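Local coordinates for protein N-(5'-phosphoribosyl)anthranilate isomerase (Pyrococcus furiosus, PDB 4AAJ) that catalyses the isomerisation of N-(5-phospho-beta-D-ribosyl)anthranilate to 1-(2-carboxyphenylamino)-1-deoxy-D-ribulose 5-phosphate, the third step from chorismate to tryptophan, at residues 176-181 and 194-199; 27-32 and 52-57. All coordinates share one frame; numbering follows the deposited sequence.

Interaction 1: residues 176-181 and 194-199. With SO4 (sulfate ion), chain B.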
loop_
_atom_site.group_PDB
_atom_site.type_symbol
_atom_site.label_atom_id
_atom_site.label_comp_id
_atom_site.label_asym_id
_atom_site.label_seq_id
_atom_site.Cartn_x
_atom_site.Cartn_y
_atom_site.Cartn_z
ATOM N N VAL A 176 -9.258 -3.553 -4.994
ATOM C CA VAL A 176 -8.546 -3.250 -3.745
ATOM C C VAL A 176 -7.216 -3.979 -3.652
ATOM O O VAL A 176 -7.042 -5.065 -4.211
ATOM C CB VAL A 176 -9.360 -3.585 -2.463
ATOM C CG1 VAL A 176 -10.705 -2.873 -2.443
ATOM C CG2 VAL A 176 -9.545 -5.079 -2.301
ATOM N N ILE A 177 -6.285 -3.378 -2.916
ATOM C CA ILE A 177 -5.070 -4.056 -2.486
ATOM C C ILE A 177 -5.284 -4.351 -1.017
ATOM O O ILE A 177 -5.714 -3.474 -0.282
ATOM C CB ILE A 177 -3.828 -3.129 -2.648
ATOM C CG1 ILE A 177 -3.742 -2.574 -4.073
ATOM C CG2 ILE A 177 -2.548 -3.827 -2.225
ATOM C CD1 ILE A 177 -3.566 -3.610 -5.151
ATOM N N VAL A 178 -5.036 -5.585 -0.595
ATOM C CA VAL A 178 -5.257 -5.944 0.803
ATOM C C VAL A 178 -3.902 -6.073 1.528
ATOM O O VAL A 178 -2.925 -6.533 0.951
ATOM C CB VAL A 178 -6.158 -7.196 0.906
ATOM C CG1 VAL A 178 -5.434 -8.443 0.394
ATOM C CG2 VAL A 178 -6.685 -7.390 2.325
ATOM N N ALA A 179 -3.832 -5.609 2.768
ATOM C CA ALA A 179 -2.581 -5.673 3.527
ATOM C C ALA A 179 -2.854 -5.950 4.992
ATOM O O ALA A 179 -3.946 -5.671 5.492
ATOM C CB ALA A 179 -1.800 -4.379 3.384
ATOM N N GLY A 180 -1.842 -6.476 5.675
ATOM C CA GLY A 180 -1.908 -6.665 7.114
ATOM C C GLY A 180 -1.588 -8.096 7.469
ATOM O O GLY A 180 -2.407 -9.003 7.266
ATOM N N GLY A 181 -0.367 -8.293 7.959
ATOM C CA GLY A 181 0.060 -9.579 8.480
ATOM C C GLY A 181 0.207 -10.674 7.448
ATOM O O GLY A 181 0.187 -11.852 7.801
ATOM N N VAL A 194 -10.479 -13.400 -0.289
ATOM C CA VAL A 194 -10.728 -11.988 -0.597
ATOM C C VAL A 194 -10.851 -11.729 -2.096
ATOM O O VAL A 194 -11.640 -10.874 -2.524
ATOM C CB VAL A 194 -9.620 -11.080 0.004
ATOM C CG1 VAL A 194 -9.909 -9.613 -0.277
ATOM C CG2 VAL A 194 -9.499 -11.315 1.507
ATOM N N LYS A 195 -10.081 -12.472 -2.890
ATOM C CA LYS A 195 -9.972 -12.236 -4.336
ATOM C C LYS A 195 -9.719 -10.760 -4.674
ATOM O O LYS A 195 -10.483 -10.129 -5.405
ATOM C CB LYS A 195 -11.171 -12.828 -5.088
ATOM C CG LYS A 195 -11.050 -14.335 -5.262
ATOM C CD LYS A 195 -12.285 -14.941 -5.911
ATOM C CE LYS A 195 -12.181 -16.457 -5.981
ATOM N NZ LYS A 195 -12.193 -17.078 -4.627
ATOM N N PRO A 196 -8.630 -10.201 -4.130
ATOM C CA PRO A 196 -8.345 -8.781 -4.338
ATOM C C PRO A 196 -7.683 -8.529 -5.691
ATOM O O PRO A 196 -7.278 -9.473 -6.371
ATOM C CB PRO A 196 -7.348 -8.481 -3.221
ATOM C CG PRO A 196 -6.580 -9.754 -3.077
ATOM C CD PRO A 196 -7.571 -10.864 -3.347
ATOM N N TYR A 197 -7.564 -7.257 -6.061
ATOM C CA TYR A 197 -6.791 -6.865 -7.229
ATOM C C TYR A 197 -5.286 -7.047 -6.951
ATOM O O TYR A 197 -4.504 -7.358 -7.851
ATOM C CB TYR A 197 -7.139 -5.419 -7.628
ATOM C CG TYR A 197 -6.247 -4.842 -8.706
ATOM C CD1 TYR A 197 -6.456 -5.146 -10.052
ATOM C CD2 TYR A 197 -5.178 -4.002 -8.377
ATOM C CE1 TYR A 197 -5.627 -4.628 -11.037
ATOM C CE2 TYR A 197 -4.353 -3.478 -9.356
ATOM C CZ TYR A 197 -4.584 -3.791 -10.683
ATOM O OH TYR A 197 -3.764 -3.270 -11.659
ATOM N N GLY A 198 -4.884 -6.867 -5.696
ATOM C CA GLY A 198 -3.491 -7.086 -5.310
ATOM C C GLY A 198 -3.275 -7.268 -3.821
ATOM O O GLY A 198 -4.214 -7.193 -3.023
ATOM N N VAL A 199 -2.032 -7.541 -3.455
ATOM C CA VAL A 199 -1.653 -7.698 -2.054
ATOM C C VAL A 199 -0.454 -6.814 -1.747
ATOM O O VAL A 199 0.327 -6.484 -2.642
ATOM C CB VAL A 199 -1.315 -9.161 -1.670
ATOM C CG1 VAL A 199 -2.577 -10.015 -1.630
ATOM C CG2 VAL A 199 -0.268 -9.766 -2.601
HETATM S S SO4 B . 2.691 -5.874 7.157
HETATM O O1 SO4 B . 2.097 -4.642 6.601
HETATM O O2 SO4 B . 3.971 -5.501 7.797
HETATM O O3 SO4 B . 2.948 -6.866 6.099
HETATM O O4 SO4 B . 1.749 -6.457 8.136
HETATM O O HOH W 1 -10.465 -6.235 -5.681
#
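Ile177 and Val178 run parallel to Gly198 and Val199: Gly198 N donates to Val176 O at 3.2 Å, and Val178 N returns the bond to Gly198 O at 3.0 Å with an N-H...O angle of 160°. Val176 O also takes a weak bond from Tyr197 N, and a water accepts from Val176 N and, weakly, from Tyr197 N. On one face of the sheet Ile177 lays its CD1 directly against the glycine backbone, 3.5 Å from Gly198 CA, closer than usual for two carbons. The same methyl meets the Tyr197 ring at its edge, near the ring plane, 3.6 Å from Tyr197 CD2. On the other face Val178 CG1, held between its own backbone N and carbonyl carbon (chi1 69°), meets both Val199 CG1 at 3.8 Å and Pro196 CG at 3.9 Å. Past the strand, Gly181 N binds a sulfate that Ser202 N and Ser203 N also hold, probably marking the site for the substrate's phosphate, as in other phosphate-binding TIM barrels. Strands 176-179 and 198-201, with helix 187-194 between them, form a beta-alpha-beta unit; strand 149-153 flanks 176-179, helix 165-173 packs on Val176, and Val199 touches Val23 of strand 22-25, where the barrel closes.

Interaction 2: residues 27-32 and 52-57. With SO4 (sulfate ion), chain D; SO4 (sulfate ion), chain C.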
loop_
_atom_site.group_PDB
_atom_site.type_symbol
_atom_site.label_atom_id
_atom_site.label_comp_id
_atom_site.label_asym_id
_atom_site.label_seq_id
_atom_site.Cartn_x
_atom_site.Cartn_y
_atom_site.Cartn_z
ATOM N N GLY A 27 7.654 -0.480 2.412
ATOM C CA GLY A 27 8.545 -0.094 3.507
ATOM C C GLY A 27 9.996 -0.461 3.304
ATOM O O GLY A 27 10.625 -1.022 4.204
ATOM N N ILE A 28 10.528 -0.171 2.122
ATOM C CA ILE A 28 11.979 -0.338 1.907
ATOM C C ILE A 28 12.749 0.906 2.354
ATOM O O ILE A 28 12.227 2.039 2.321
ATOM C CB ILE A 28 12.329 -0.749 0.448
ATOM C CG1 ILE A 28 11.932 0.349 -0.543
ATOM C CG2 ILE A 28 11.716 -2.107 0.110
ATOM C CD1 ILE A 28 12.499 0.139 -1.944
ATOM N N LYS A 29 13.998 0.700 2.783
ATOM C CA LYS A 29 14.784 1.769 3.376
ATOM C C LYS A 29 16.110 2.045 2.665
ATOM O O LYS A 29 16.807 2.999 3.011
ATOM C CB LYS A 29 15.052 1.482 4.854
ATOM C CG LYS A 29 13.793 1.331 5.697
ATOM C CD LYS A 29 14.123 1.134 7.171
ATOM C CE LYS A 29 14.517 2.452 7.819
ATOM N NZ LYS A 29 14.501 2.335 9.303
ATOM N N SER A 30 16.441 1.235 1.666
ATOM C CA SER A 30 17.728 1.376 0.982
ATOM C C SER A 30 17.617 1.043 -0.494
ATOM O O SER A 30 16.731 0.288 -0.912
ATOM C CB SER A 30 18.755 0.436 1.619
ATOM O OG SER A 30 18.309 -0.905 1.539
ATOM N N LEU A 31 18.546 1.588 -1.273
ATOM C CA LEU A 31 18.734 1.164 -2.661
ATOM C C LEU A 31 18.993 -0.342 -2.782
ATOM O O LEU A 31 18.583 -0.968 -3.760
ATOM C CB LEU A 31 19.845 1.983 -3.337
ATOM C CG LEU A 31 19.572 3.489 -3.481
ATOM C CD1 LEU A 31 20.862 4.281 -3.686
ATOM C CD2 LEU A 31 18.592 3.766 -4.608
ATOM N N GLU A 32 19.648 -0.927 -1.778
ATOM C CA GLU A 32 19.873 -2.374 -1.742
ATOM C C GLU A 32 18.550 -3.149 -1.704
ATOM O O GLU A 32 18.350 -4.101 -2.462
ATOM C CB GLU A 32 20.770 -2.751 -0.548
ATOM C CG GLU A 32 21.270 -4.189 -0.549
ATOM C CD GLU A 32 22.337 -4.472 -1.604
ATOM O OE1 GLU A 32 22.661 -3.575 -2.418
ATOM O OE2 GLU A 32 22.857 -5.610 -1.618
ATOM N N SER A 52 6.994 5.601 12.346
ATOM C CA SER A 52 7.182 4.270 11.816
ATOM C C SER A 52 8.658 3.926 11.870
ATOM O O SER A 52 9.506 4.783 11.613
ATOM C CB SER A 52 6.712 4.235 10.358
ATOM O OG SER A 52 7.154 3.059 9.705
ATOM N N LYS A 53 8.944 2.671 12.191
ATOM C CA LYS A 53 10.298 2.119 12.171
ATOM C C LYS A 53 10.876 2.084 10.761
ATOM O O LYS A 53 12.089 1.937 10.589
ATOM C CB LYS A 53 10.286 0.689 12.716
ATOM C CG LYS A 53 10.121 0.595 14.227
ATOM C CD LYS A 53 9.785 -0.827 14.646
ATOM C CE LYS A 53 9.655 -0.934 16.156
ATOM N NZ LYS A 53 9.114 -2.262 16.553
ATOM N N ARG A 54 9.998 2.185 9.761
ATOM C CA ARG A 54 10.420 2.172 8.359
ATOM C C ARG A 54 10.694 3.551 7.790
ATOM O O ARG A 54 11.090 3.654 6.624
ATOM C CB ARG A 54 9.380 1.466 7.474
ATOM C CG ARG A 54 9.038 0.029 7.851
ATOM C CD ARG A 54 10.255 -0.835 8.119
ATOM N NE ARG A 54 11.034 -1.097 6.908
ATOM C CZ ARG A 54 12.158 -1.806 6.881
ATOM N NH1 ARG A 54 12.643 -2.330 8.002
ATOM N NH2 ARG A 54 12.796 -1.995 5.730
ATOM N N ARG A 55 10.477 4.609 8.578
ATOM C CA ARG A 55 10.664 5.985 8.103
ATOM C C ARG A 55 12.082 6.220 7.589
ATOM O O ARG A 55 13.056 5.702 8.162
ATOM C CB ARG A 55 10.349 7.033 9.174
ATOM C CG ARG A 55 11.367 7.084 10.311
ATOM C CD ARG A 55 10.980 8.113 11.360
ATOM N NE ARG A 55 10.801 9.446 10.793
ATOM C CZ ARG A 55 9.900 10.321 11.233
ATOM N NH1 ARG A 55 9.098 9.989 12.243
ATOM N NH2 ARG A 55 9.799 11.517 10.668
ATOM N N ILE A 56 12.160 6.959 6.493
ATOM C CA ILE A 56 13.440 7.404 5.913
ATOM C C ILE A 56 13.443 8.911 5.629
ATOM O O ILE A 56 12.386 9.541 5.457
ATOM C CB ILE A 56 13.825 6.582 4.654
ATOM C CG1 ILE A 56 12.850 6.869 3.487
ATOM C CG2 ILE A 56 13.913 5.094 4.970
ATOM C CD1 ILE A 56 13.239 6.187 2.186
ATOM N N PRO A 57 14.646 9.536 5.598
ATOM C CA PRO A 57 14.771 10.936 5.256
ATOM C C PRO A 57 14.388 11.177 3.788
ATOM O O PRO A 57 14.419 10.228 2.992
ATOM C CB PRO A 57 16.274 11.231 5.463
ATOM C CG PRO A 57 16.823 10.077 6.219
ATOM C CD PRO A 57 15.935 8.906 5.948
HETATM S S SO4 D . 21.966 1.803 0.156
HETATM O O1 SO4 D . 21.013 2.908 -0.109
HETATM O O2 SO4 D . 23.191 2.050 -0.632
HETATM O O3 SO4 D . 21.424 0.488 -0.236
HETATM O O4 SO4 D . 22.274 1.791 1.606
HETATM S S SO4 C . 6.299 0.200 11.845
HETATM O O1 SO4 C . 5.281 1.008 11.134
HETATM O O2 SO4 C . 7.335 -0.235 10.878
HETATM O O3 SO4 C . 5.661 -0.994 12.444
HETATM O O4 SO4 C . 6.916 1.022 12.915
HETATM O O HOH W 2 10.276 2.762 4.105
HETATM O O HOH W 3 13.887 4.422 10.476
#
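Lys29 lies across Arg54 at about a right angle and reaches past it to the backbone of the 52-57 loop. Its CB rests 3.8 Å from Ile56 CG2. CG comes next, over the guanidinium and 3.5 Å from Arg54 NH2, and CD then sits above the centre of that flat group. A bend at chi3 (77°) turns the chain toward the loop backbone, where CE passes 3.6 Å from Arg55 O. At the tip, NZ donates to Lys53 O at 2.8 Å, in the carbonyl plane. Gly27 O, near the plane of the guanidinium that Lys29 crosses, accepts side-on from Arg54 NE (2.7 Å) and NH2 (2.8 Å), which fixes the rotation of the group, while NH1 is bonded to Gly209 O. A water donates to both Ile28 O and Arg54 O. The loop has its own bracing: Arg54 N to Ser52 OG makes an ST turn within a type I beta turn, and Ser52 OG and Lys53 N both bind a sulfate. Packing of the loops that follow strands 22-25 and 43-47 against each other belongs to the C-terminal rim of a TIM barrel, the end where the active site of this fold lies.

Interaction 1 is a buried contact in the barrel wall, whereas interaction 2 is partly buried and lies beyond the wall. They share no secondary-structure element: 176-181 and 194-199 contain the seventh strand and the start of the eighth, while interaction 2 joins 27-32, which runs from a loop into helix 31-38, to the loop 52-57. Their centres lie 22 Å apart on opposite sides of the chain's centre, and their nearest atoms are about 10 Å apart. The chemistry follows the setting. Between the strands, backbone bonds and aliphatic packing do the work; in interaction 2, long cationic side chains seek carbonyl oxygens, with a water bridging two carbonyls. Sulfates, probably from the crystallisation liquor, bind backbone N-H groups in both.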